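Local coordinates for protein phosphoethanolamine N-methyltransferase 1 (Haemonchus contortus, PDB 4KRG) that methylates phosphoethanolamine using S-adenosylmethionine as the methyl donor, a reaction on the nematode pathway to phosphocholine, at residues D280-N285 / Y459-A464; S284-D289 / K401-E406; S296-F301 / H315-K320. One frame throughout, in Å; residues are numbered along the deposited sequence.

Contact 1 (D280-N285 / Y459-A464); sequences DKIFSN and YLLIKA
I282, on the short helix 280-283, meets L461 through both its backbone and its side chain. A chi1 of -56° keeps CG1 beside the backbone N and leaves CG2 anti to it, facing the strand. I282 CG2 lies 4.2 Å from L461 CD2 and about as far from L461 CD1, the two side chains lying alongside and pointing opposite ways. I282 O is approached more closely, at 3.5 Å by L461 CD2, while the same oxygen accepts the backbone N-H of N285. L461 belongs to strand 458-465, which runs antiparallel between strands 400-408 and 428-432; this reversed strand near the sheet edge is the hallmark of the class I methyltransferase fold, here in the C-terminal half of a di-domain enzyme. F283 starts out turned from the strand, yet its ring swings back to put F283 CD1 4.3 Å from L461 CD1, meeting it obliquely. The ring also packs on V403 and L405 of strand 400-408 and touches a bound octyl glucoside. S284 OG lies over K281 O, 39° out of the carbonyl plane, in a hydrogen bond whose refined length of 2.5 Å is doubtful. Past N285, the end of K463 curls back to donate from NZ to A286 O.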
loop_
_atom_site.group_PDB
_atom_site.type_symbol
_atom_site.label_atom_id
_atom_site.label_comp_id
_atom_site.label_asym_id
_atom_site.label_seq_id
_atom_site.Cartn_x
_atom_site.Cartn_y
_atom_site.Cartn_z
ATOM N N ASP A 280 -2.779 -8.862 23.474
ATOM C CA ASP A 280 -1.504 -9.499 23.806
ATOM C C ASP A 280 -1.674 -10.553 24.886
ATOM O O ASP A 280 -1.234 -11.694 24.726
ATOM C CB ASP A 280 -0.479 -8.475 24.311
ATOM C CG ASP A 280 -0.097 -7.456 23.262
ATOM O OD1 ASP A 280 -0.518 -7.602 22.104
ATOM O OD2 ASP A 280 0.642 -6.510 23.603
ATOM N N LYS A 281 -2.310 -10.150 25.984
ATOM C CA LYS A 281 -2.529 -11.018 27.135
ATOM C C LYS A 281 -3.347 -12.251 26.755
ATOM O O LYS A 281 -3.105 -13.344 27.263
ATOM C CB LYS A 281 -3.225 -10.244 28.259
ATOM C CG LYS A 281 -3.613 -11.089 29.474
ATOM C CD LYS A 281 -2.443 -11.251 30.448
ATOM C CE LYS A 281 -2.612 -12.445 31.386
ATOM N NZ LYS A 281 -3.785 -12.325 32.290
ATOM N N ILE A 282 -4.303 -12.069 25.849
ATOM C CA ILE A 282 -5.156 -13.166 25.388
ATOM C C ILE A 282 -4.398 -14.148 24.504
ATOM O O ILE A 282 -4.437 -15.354 24.727
ATOM C CB ILE A 282 -6.361 -12.637 24.593
ATOM C CG1 ILE A 282 -7.156 -11.624 25.422
ATOM C CG2 ILE A 282 -7.230 -13.785 24.128
ATOM C CD1 ILE A 282 -7.621 -12.144 26.747
ATOM N N PHE A 283 -3.710 -13.620 23.499
ATOM C CA PHE A 283 -2.938 -14.436 22.568
ATOM C C PHE A 283 -1.769 -15.133 23.253
ATOM O O PHE A 283 -1.239 -16.116 22.739
ATOM C CB PHE A 283 -2.406 -13.579 21.413
ATOM C CG PHE A 283 -3.409 -13.327 20.307
ATOM C CD1 PHE A 283 -3.929 -14.380 19.558
ATOM C CD2 PHE A 283 -3.794 -12.031 19.982
ATOM C CE1 PHE A 283 -4.835 -14.150 18.532
ATOM C CE2 PHE A 283 -4.700 -11.796 18.958
ATOM C CZ PHE A 283 -5.217 -12.859 18.229
ATOM N N SER A 284 -1.358 -14.612 24.403
ATOM C CA SER A 284 -0.232 -15.180 25.140
ATOM C C SER A 284 -0.493 -16.621 25.575
ATOM O O SER A 284 0.440 -17.410 25.728
ATOM C CB SER A 284 0.114 -14.317 26.352
ATOM O OG SER A 284 -0.839 -14.486 27.382
ATOM N N ASN A 285 -1.758 -16.975 25.762
ATOM C CA ASN A 285 -2.086 -18.328 26.196
ATOM C C ASN A 285 -2.469 -19.285 25.067
ATOM O O ASN A 285 -2.975 -20.375 25.333
ATOM C CB ASN A 285 -3.178 -18.315 27.267
ATOM C CG ASN A 285 -2.979 -19.403 28.311
ATOM O OD1 ASN A 285 -1.883 -19.568 28.853
ATOM N ND2 ASN A 285 -4.034 -20.162 28.584
ATOM N N TYR A 459 -15.803 -13.255 23.507
ATOM C CA TYR A 459 -14.640 -13.672 22.728
ATOM C C TYR A 459 -14.290 -15.143 22.852
ATOM O O TYR A 459 -14.285 -15.704 23.945
ATOM C CB TYR A 459 -13.413 -12.817 23.068
ATOM C CG TYR A 459 -13.496 -11.426 22.505
ATOM C CD1 TYR A 459 -13.146 -11.172 21.185
ATOM C CD2 TYR A 459 -13.942 -10.370 23.285
ATOM C CE1 TYR A 459 -13.232 -9.898 20.657
ATOM C CE2 TYR A 459 -14.032 -9.089 22.770
ATOM C CZ TYR A 459 -13.678 -8.862 21.457
ATOM O OH TYR A 459 -13.769 -7.600 20.935
ATOM N N LEU A 460 -13.994 -15.751 21.708
ATOM C CA LEU A 460 -13.496 -17.113 21.658
ATOM C C LEU A 460 -12.057 -17.092 21.178
ATOM O O LEU A 460 -11.697 -16.330 20.274
ATOM C CB LEU A 460 -14.333 -17.964 20.703
ATOM C CG LEU A 460 -15.828 -18.106 20.984
ATOM C CD1 LEU A 460 -16.497 -18.903 19.874
ATOM C CD2 LEU A 460 -16.065 -18.766 22.332
ATOM N N LEU A 461 -11.230 -17.928 21.787
ATOM C CA LEU A 461 -9.862 -18.100 21.338
ATOM C C LEU A 461 -9.793 -19.493 20.750
ATOM O O LEU A 461 -10.079 -20.473 21.432
ATOM C CB LEU A 461 -8.897 -17.965 22.512
ATOM C CG LEU A 461 -7.400 -17.975 22.210
ATOM C CD1 LEU A 461 -7.034 -16.848 21.264
ATOM C CD2 LEU A 461 -6.615 -17.851 23.506
ATOM N N ILE A 462 -9.438 -19.575 19.475
ATOM C CA ILE A 462 -9.467 -20.843 18.756
ATOM C C ILE A 462 -8.085 -21.203 18.204
ATOM O O ILE A 462 -7.371 -20.343 17.685
ATOM C CB ILE A 462 -10.502 -20.792 17.615
ATOM C CG1 ILE A 462 -11.863 -20.354 18.166
ATOM C CG2 ILE A 462 -10.600 -22.141 16.915
ATOM C CD1 ILE A 462 -12.814 -19.840 17.128
ATOM N N LYS A 463 -7.708 -22.473 18.342
ATOM C CA LYS A 463 -6.474 -22.988 17.768
ATOM C C LYS A 463 -6.826 -24.188 16.901
ATOM O O LYS A 463 -7.671 -25.000 17.281
ATOM C CB LYS A 463 -5.502 -23.418 18.870
ATOM C CG LYS A 463 -5.059 -22.299 19.802
ATOM C CD LYS A 463 -4.344 -22.833 21.038
ATOM C CE LYS A 463 -3.161 -23.722 20.684
ATOM N NZ LYS A 463 -2.150 -23.029 19.840
ATOM N N ALA A 464 -6.191 -24.288 15.737
ATOM C CA ALA A 464 -6.369 -25.433 14.851
ATOM C C ALA A 464 -5.193 -25.537 13.889
ATOM O O ALA A 464 -4.208 -24.816 14.019
ATOM C CB ALA A 464 -7.686 -25.331 14.082
#

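Contact 2 (S284-D289 / K401-E406); sequences SNAIDD and KVVLLE. With BOG (octyl beta-D-glucopyranoside), chain F.
Strand 400-408 is a parallel member of the C-terminal class I methyltransferase-like sheet, and on one of its faces V403 is overlaid by A286 and I287 from the loop that leads from helix 280-283 to strand 297-302. V403 offers both methyls. V403 CG1, anti to the backbone N (chi1 180°), reaches A286 CB at 3.7 Å. V403 CG2, beside the backbone N, meets I287 CG1 3.9 Å away, the two branched chains meeting at a slant. The same V403 CG2 also rests 3.7 Å from the carbonyl oxygen of A286, so the loop backbone itself shares in the packing. The alanine is lodged between two neighbouring strands, since its CB also lies on L461 of strand 458-465, and I287 reaches on to V376 of strand 372-378. The V403 backbone pairs with M375 and A377 of strand 372-378, while its side chain points to the loop. Farther along, the loop turns to the protein surface, where D289 binds the sugar of the octyl glucoside of chain F. The glucose hydroxyl O6 donates to D289 OD1 at 2.7 Å. A weak bond from D289 N returns to that same O6 over 3.1 Å, with an N-H...O angle of only 132°, and D289 thus grips one sugar oxygen through both its carboxylate and its backbone.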
loop_
_atom_site.group_PDB
_atom_site.type_symbol
_atom_site.label_atom_id
_atom_site.label_comp_id
_atom_site.label_asym_id
_atom_site.label_seq_id
_atom_site.Cartn_x
_atom_site.Cartn_y
_atom_site.Cartn_z
ATOM N N SER A 284 -1.358 -14.612 24.403
ATOM C CA SER A 284 -0.232 -15.180 25.140
ATOM C C SER A 284 -0.493 -16.621 25.575
ATOM O O SER A 284 0.440 -17.410 25.728
ATOM C CB SER A 284 0.114 -14.317 26.352
ATOM O OG SER A 284 -0.839 -14.486 27.382
ATOM N N ASN A 285 -1.758 -16.975 25.762
ATOM C CA ASN A 285 -2.086 -18.328 26.196
ATOM C C ASN A 285 -2.469 -19.285 25.067
ATOM O O ASN A 285 -2.975 -20.375 25.333
ATOM C CB ASN A 285 -3.178 -18.315 27.267
ATOM C CG ASN A 285 -2.979 -19.403 28.311
ATOM O OD1 ASN A 285 -1.883 -19.568 28.853
ATOM N ND2 ASN A 285 -4.034 -20.162 28.584
ATOM N N ALA A 286 -2.219 -18.888 23.817
ATOM C CA ALA A 286 -2.532 -19.739 22.665
ATOM C C ALA A 286 -1.408 -19.802 21.639
ATOM O O ALA A 286 -1.355 -20.716 20.818
ATOM C CB ALA A 286 -3.816 -19.294 21.999
ATOM N N ILE A 287 -0.518 -18.821 21.674
ATOM C CA ILE A 287 0.620 -18.831 20.767
ATOM C C ILE A 287 1.888 -19.224 21.519
ATOM O O ILE A 287 2.245 -18.612 22.527
ATOM C CB ILE A 287 0.827 -17.468 20.078
ATOM C CG1 ILE A 287 -0.439 -17.038 19.335
ATOM C CG2 ILE A 287 2.008 -17.536 19.123
ATOM C CD1 ILE A 287 -0.395 -15.593 18.862
ATOM N N ASP A 288 2.551 -20.267 21.029
ATOM C CA ASP A 288 3.810 -20.733 21.590
ATOM C C ASP A 288 4.764 -20.991 20.438
ATOM O O ASP A 288 4.411 -20.736 19.291
ATOM C CB ASP A 288 3.589 -22.001 22.417
ATOM C CG ASP A 288 2.729 -23.030 21.702
ATOM O OD1 ASP A 288 2.906 -23.220 20.485
ATOM O OD2 ASP A 288 1.868 -23.653 22.357
ATOM N N ASP A 289 5.954 -21.511 20.722
ATOM C CA ASP A 289 6.930 -21.757 19.657
ATOM C C ASP A 289 6.647 -23.024 18.837
ATOM O O ASP A 289 7.414 -23.372 17.943
ATOM C CB ASP A 289 8.369 -21.758 20.193
ATOM C CG ASP A 289 8.627 -22.881 21.173
ATOM O OD1 ASP A 289 7.704 -23.230 21.943
ATOM O OD2 ASP A 289 9.762 -23.409 21.176
ATOM N N LYS A 401 -0.167 -24.072 11.728
ATOM C CA LYS A 401 -1.096 -23.903 12.840
ATOM C C LYS A 401 -1.701 -22.513 12.796
ATOM O O LYS A 401 -1.062 -21.565 12.342
ATOM C CB LYS A 401 -0.383 -24.106 14.171
ATOM C CG LYS A 401 0.188 -25.500 14.365
ATOM C CD LYS A 401 0.987 -25.596 15.655
ATOM C CE LYS A 401 1.837 -26.850 15.669
ATOM N NZ LYS A 401 1.009 -28.039 15.372
ATOM N N VAL A 402 -2.936 -22.388 13.262
ATOM C CA VAL A 402 -3.598 -21.094 13.291
ATOM C C VAL A 402 -4.103 -20.804 14.699
ATOM O O VAL A 402 -4.330 -21.719 15.491
ATOM C CB VAL A 402 -4.767 -21.017 12.287
ATOM C CG1 VAL A 402 -4.311 -21.448 10.902
ATOM C CG2 VAL A 402 -5.926 -21.889 12.752
ATOM N N VAL A 403 -4.242 -19.520 15.007
ATOM C CA VAL A 403 -4.819 -19.068 16.265
ATOM C C VAL A 403 -5.762 -17.920 15.932
ATOM O O VAL A 403 -5.353 -16.931 15.321
ATOM C CB VAL A 403 -3.737 -18.592 17.267
ATOM C CG1 VAL A 403 -4.373 -18.127 18.568
ATOM C CG2 VAL A 403 -2.737 -19.694 17.550
ATOM N N LEU A 404 -7.027 -18.061 16.305
ATOM C CA LEU A 404 -8.021 -17.039 15.995
ATOM C C LEU A 404 -8.624 -16.471 17.267
ATOM O O LEU A 404 -8.995 -17.222 18.160
ATOM C CB LEU A 404 -9.143 -17.626 15.141
ATOM C CG LEU A 404 -8.710 -18.434 13.924
ATOM C CD1 LEU A 404 -9.921 -19.049 13.252
ATOM C CD2 LEU A 404 -7.942 -17.561 12.950
ATOM N N LEU A 405 -8.716 -15.148 17.352
ATOM C CA LEU A 405 -9.505 -14.505 18.400
ATOM C C LEU A 405 -10.765 -13.994 17.723
ATOM O O LEU A 405 -10.694 -13.287 16.716
ATOM C CB LEU A 405 -8.736 -13.356 19.058
ATOM C CG LEU A 405 -9.417 -12.591 20.202
ATOM C CD1 LEU A 405 -9.821 -13.525 21.344
ATOM C CD2 LEU A 405 -8.508 -11.489 20.715
ATOM N N GLU A 406 -11.923 -14.375 18.245
ATOM C CA GLU A 406 -13.172 -14.079 17.560
ATOM C C GLU A 406 -14.203 -13.406 18.449
ATOM O O GLU A 406 -14.522 -13.919 19.515
ATOM C CB GLU A 406 -13.772 -15.366 16.993
ATOM C CG GLU A 406 -12.998 -15.958 15.846
ATOM C CD GLU A 406 -13.022 -15.069 14.622
ATOM O OE1 GLU A 406 -14.009 -14.318 14.430
ATOM O OE2 GLU A 406 -12.042 -15.124 13.848
HETATM C C1 BOG F . 8.016 -16.348 24.322
HETATM O O1 BOG F . 7.252 -15.529 25.143
HETATM C C2 BOG F . 9.489 -16.106 24.597
HETATM O O2 BOG F . 9.812 -14.776 24.210
HETATM C C3 BOG F . 10.371 -17.068 23.876
HETATM O O3 BOG F . 11.744 -16.855 24.316
HETATM C C4 BOG F . 9.983 -18.488 24.122
HETATM O O4 BOG F . 10.752 -19.368 23.273
HETATM C C5 BOG F . 8.508 -18.731 23.837
HETATM O O5 BOG F . 7.632 -17.774 24.549
HETATM C C6 BOG F . 8.170 -20.092 24.263
HETATM O O6 BOG F . 7.673 -20.797 23.161
HETATM C "C1'" BOG F . 6.141 -14.927 24.473
HETATM C "C2'" BOG F . 5.446 -13.880 25.393
HETATM C "C3'" BOG F . 4.110 -13.416 24.816
HETATM C "C4'" BOG F . 4.035 -13.010 23.477
HETATM C "C5'" BOG F . 2.742 -13.225 22.634
HETATM C "C6'" BOG F . 2.310 -11.951 21.894
HETATM C "C7'" BOG F . 1.093 -12.153 20.955
HETATM C "C8'" BOG F . 1.103 -11.207 19.801
#

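Contact 3 (S296-F301 / H315-K320); sequences STAYVF and HLLAEK. With BOG (octyl beta-D-glucopyranoside), chain F; BOG (octyl beta-D-glucopyranoside), chain E.
The backbone O of K320 accepts a hydrogen bond from O2 of the octyl glucoside of chain F at 2.8 Å, near the C-terminal end of helix 314-321. The lysine then lies along the detergent: K320 CG is 3.6 Å from C4' of the alkyl tail, K320 CB makes an equally close contact with C1', and the bend at chi2 (-65°) brings K320 CD to 3.4 Å from the sugar O2. One turn back, L316 CD2 touches C6' of the same tail at 3.6 Å. L317 is the helix residue that turns inward to strand 297-302. With its CG anti to the backbone N (chi1 -168°) and chi2 at 62°, CD2 faces the strand. L317 CD2 sits 4.1 Å from A298 CB and 3.9 Å from V300 CG2, two alternate residues of one strand face. The other methyl, L317 CD1, meets the tail end C8' of the detergent at 4.0 Å. Strand 297-302, helix 314-321 and strand 324-329 form a right-handed beta-alpha-beta unit of the kind that opens Rossmann-like methyltransferase domains. Between helix and strand the contact is thus wholly apolar, carried by one leucine; the polar bond to the detergent is made by a main-chain oxygen, and its remaining grip on this helix is by aliphatic contact.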
loop_
_atom_site.group_PDB
_atom_site.type_symbol
_atom_site.label_atom_id
_atom_site.label_comp_id
_atom_site.label_asym_id
_atom_site.label_seq_id
_atom_site.Cartn_x
_atom_site.Cartn_y
_atom_site.Cartn_z
ATOM N N SER A 296 10.475 -18.147 11.666
ATOM C CA SER A 296 9.405 -18.448 10.723
ATOM C C SER A 296 8.772 -17.147 10.226
ATOM O O SER A 296 9.081 -16.073 10.739
ATOM C CB SER A 296 8.356 -19.340 11.375
ATOM O OG SER A 296 7.798 -18.703 12.498
ATOM N N THR A 297 7.912 -17.235 9.213
ATOM C CA THR A 297 7.128 -16.082 8.783
ATOM C C THR A 297 5.650 -16.321 9.090
ATOM O O THR A 297 5.047 -17.262 8.590
ATOM C CB THR A 297 7.320 -15.767 7.283
ATOM O OG1 THR A 297 8.707 -15.514 7.020
ATOM C CG2 THR A 297 6.518 -14.538 6.897
ATOM N N ALA A 298 5.085 -15.472 9.936
ATOM C CA ALA A 298 3.683 -15.576 10.322
ATOM C C ALA A 298 2.807 -14.731 9.399
ATOM O O ALA A 298 3.189 -13.635 9.000
ATOM C CB ALA A 298 3.507 -15.115 11.762
ATOM N N TYR A 299 1.629 -15.237 9.067
ATOM C CA TYR A 299 0.655 -14.457 8.323
ATOM C C TYR A 299 -0.341 -13.908 9.331
ATOM O O TYR A 299 -0.967 -14.669 10.060
ATOM C CB TYR A 299 -0.040 -15.344 7.289
ATOM C CG TYR A 299 -1.074 -14.652 6.418
ATOM C CD1 TYR A 299 -0.695 -13.867 5.333
ATOM C CD2 TYR A 299 -2.430 -14.826 6.657
ATOM C CE1 TYR A 299 -1.642 -13.250 4.530
ATOM C CE2 TYR A 299 -3.376 -14.220 5.863
ATOM C CZ TYR A 299 -2.979 -13.435 4.799
ATOM O OH TYR A 299 -3.935 -12.845 4.015
ATOM N N VAL A 300 -0.462 -12.590 9.395
ATOM C CA VAL A 300 -1.365 -11.956 10.351
ATOM C C VAL A 300 -2.460 -11.175 9.627
ATOM O O VAL A 300 -2.186 -10.431 8.690
ATOM C CB VAL A 300 -0.590 -11.048 11.338
ATOM C CG1 VAL A 300 -1.547 -10.169 12.151
ATOM C CG2 VAL A 300 0.274 -11.886 12.261
ATOM N N PHE A 301 -3.706 -11.360 10.055
ATOM C CA PHE A 301 -4.842 -10.734 9.387
ATOM C C PHE A 301 -5.685 -9.989 10.423
ATOM O O PHE A 301 -6.205 -10.597 11.350
ATOM C CB PHE A 301 -5.668 -11.811 8.664
ATOM C CG PHE A 301 -6.928 -11.297 7.998
ATOM C CD1 PHE A 301 -6.871 -10.637 6.784
ATOM C CD2 PHE A 301 -8.171 -11.517 8.572
ATOM C CE1 PHE A 301 -8.024 -10.180 6.177
ATOM C CE2 PHE A 301 -9.320 -11.070 7.968
ATOM C CZ PHE A 301 -9.249 -10.397 6.774
ATOM N N HIS A 315 4.452 -6.483 16.171
ATOM C CA HIS A 315 5.788 -6.167 16.635
ATOM C C HIS A 315 6.164 -7.028 17.827
ATOM O O HIS A 315 7.272 -7.547 17.891
ATOM C CB HIS A 315 5.942 -4.678 16.927
ATOM C CG HIS A 315 6.240 -3.869 15.703
ATOM N ND1 HIS A 315 5.257 -3.292 14.931
ATOM C CD2 HIS A 315 7.416 -3.574 15.099
ATOM C CE1 HIS A 315 5.810 -2.665 13.912
ATOM N NE2 HIS A 315 7.121 -2.819 13.988
ATOM N N LEU A 316 5.233 -7.207 18.755
ATOM C CA LEU A 316 5.482 -8.072 19.901
ATOM C C LEU A 316 5.615 -9.529 19.456
ATOM O O LEU A 316 6.428 -10.284 19.992
ATOM C CB LEU A 316 4.368 -7.926 20.934
ATOM C CG LEU A 316 4.540 -8.792 22.178
ATOM C CD1 LEU A 316 5.771 -8.338 22.945
ATOM C CD2 LEU A 316 3.306 -8.717 23.044
ATOM N N LEU A 317 4.819 -9.916 18.465
ATOM C CA LEU A 317 4.913 -11.251 17.903
ATOM C C LEU A 317 6.325 -11.502 17.389
ATOM O O LEU A 317 6.983 -12.436 17.819
ATOM C CB LEU A 317 3.901 -11.423 16.778
ATOM C CG LEU A 317 3.705 -12.857 16.301
ATOM C CD1 LEU A 317 3.177 -13.705 17.429
ATOM C CD2 LEU A 317 2.741 -12.893 15.126
ATOM N N ALA A 318 6.792 -10.646 16.486
ATOM C CA ALA A 318 8.138 -10.771 15.941
ATOM C C ALA A 318 9.219 -10.749 17.020
ATOM O O ALA A 318 10.224 -11.452 16.921
ATOM C CB ALA A 318 8.395 -9.680 14.931
ATOM N N GLU A 319 9.027 -9.927 18.044
ATOM C CA GLU A 319 10.023 -9.825 19.109
ATOM C C GLU A 319 10.098 -11.095 19.939
ATOM O O GLU A 319 11.173 -11.659 20.129
ATOM C CB GLU A 319 9.738 -8.638 20.030
ATOM C CG GLU A 319 10.740 -8.554 21.175
ATOM C CD GLU A 319 10.398 -7.501 22.203
ATOM O OE1 GLU A 319 9.206 -7.147 22.326
ATOM O OE2 GLU A 319 11.327 -7.032 22.896
ATOM N N LYS A 320 8.947 -11.541 20.433
ATOM C CA LYS A 320 8.896 -12.661 21.361
ATOM C C LYS A 320 9.197 -14.007 20.716
ATOM O O LYS A 320 9.721 -14.899 21.371
ATOM C CB LYS A 320 7.540 -12.704 22.071
ATOM C CG LYS A 320 7.332 -11.597 23.089
ATOM C CD LYS A 320 8.311 -11.714 24.255
ATOM C CE LYS A 320 8.048 -10.644 25.297
ATOM N NZ LYS A 320 9.181 -10.525 26.251
HETATM C C1 BOG F . 8.016 -16.348 24.322
HETATM O O1 BOG F . 7.252 -15.529 25.143
HETATM C C2 BOG F . 9.489 -16.106 24.597
HETATM O O2 BOG F . 9.812 -14.776 24.210
HETATM C C3 BOG F . 10.371 -17.068 23.876
HETATM O O3 BOG F . 11.744 -16.855 24.316
HETATM C C4 BOG F . 9.983 -18.488 24.122
HETATM O O4 BOG F . 10.752 -19.368 23.273
HETATM C C5 BOG F . 8.508 -18.731 23.837
HETATM O O5 BOG F . 7.632 -17.774 24.549
HETATM C C6 BOG F . 8.170 -20.092 24.263
HETATM O O6 BOG F . 7.673 -20.797 23.161
HETATM C "C1'" BOG F . 6.141 -14.927 24.473
HETATM C "C2'" BOG F . 5.446 -13.880 25.393
HETATM C "C3'" BOG F . 4.110 -13.416 24.816
HETATM C "C4'" BOG F . 4.035 -13.010 23.477
HETATM C "C5'" BOG F . 2.742 -13.225 22.634
HETATM C "C6'" BOG F . 2.310 -11.951 21.894
HETATM C "C7'" BOG F . 1.093 -12.153 20.955
HETATM C "C8'" BOG F . 1.103 -11.207 19.801
HETATM C C1 BOG E . 7.649 -18.057 2.675
HETATM O O1 BOG E . 7.339 -16.808 2.177
HETATM C C2 BOG E . 8.243 -18.941 1.597
HETATM O O2 BOG E . 7.258 -19.165 0.600
HETATM C C3 BOG E . 8.678 -20.246 2.173
HETATM O O3 BOG E . 9.306 -21.053 1.138
HETATM C C4 BOG E . 9.622 -20.057 3.316
HETATM O O4 BOG E . 9.967 -21.328 3.903
HETATM C C5 BOG E . 9.004 -19.166 4.383
HETATM O O5 BOG E . 8.596 -17.877 3.802
HETATM C C6 BOG E . 9.959 -18.903 5.461
HETATM O O6 BOG E . 9.287 -19.063 6.671
HETATM C "C1'" BOG E . 6.194 -16.233 2.806
HETATM C "C2'" BOG E . 5.924 -14.864 2.130
HETATM C "C3'" BOG E . 7.135 -13.949 2.194
HETATM C "C4'" BOG E . 7.060 -12.732 2.880
HETATM C "C5'" BOG E . 8.341 -12.186 3.573
HETATM C "C6'" BOG E . 8.170 -10.773 4.145
HETATM C "C7'" BOG E . 7.716 -10.752 5.625
HETATM C "C8'" BOG E . 8.807 -10.288 6.527
#

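In all three contacts the touching residues are buried, and aliphatic or aromatic packing joins the segments on the C-terminal sheet. Contacts 1 and 2 are closest, centres about 5 Å apart: they share S284 and N285 and lie on the neighbouring strands 458-465 and 400-408, paired by a probable hydrogen bond of 2.7 Å between L404 N and I462 O. Contact 3, nested in the chain loop each of the others closes, sets a helix on a more central strand, about 19 Å from the chain's centre against 27 to 29 Å (centre to centre). It joins contact 2 through I287 CD1 and L317 CD1. Polar chemistry appears toward the surface, where D289 and K320 bind the same detergent sugar.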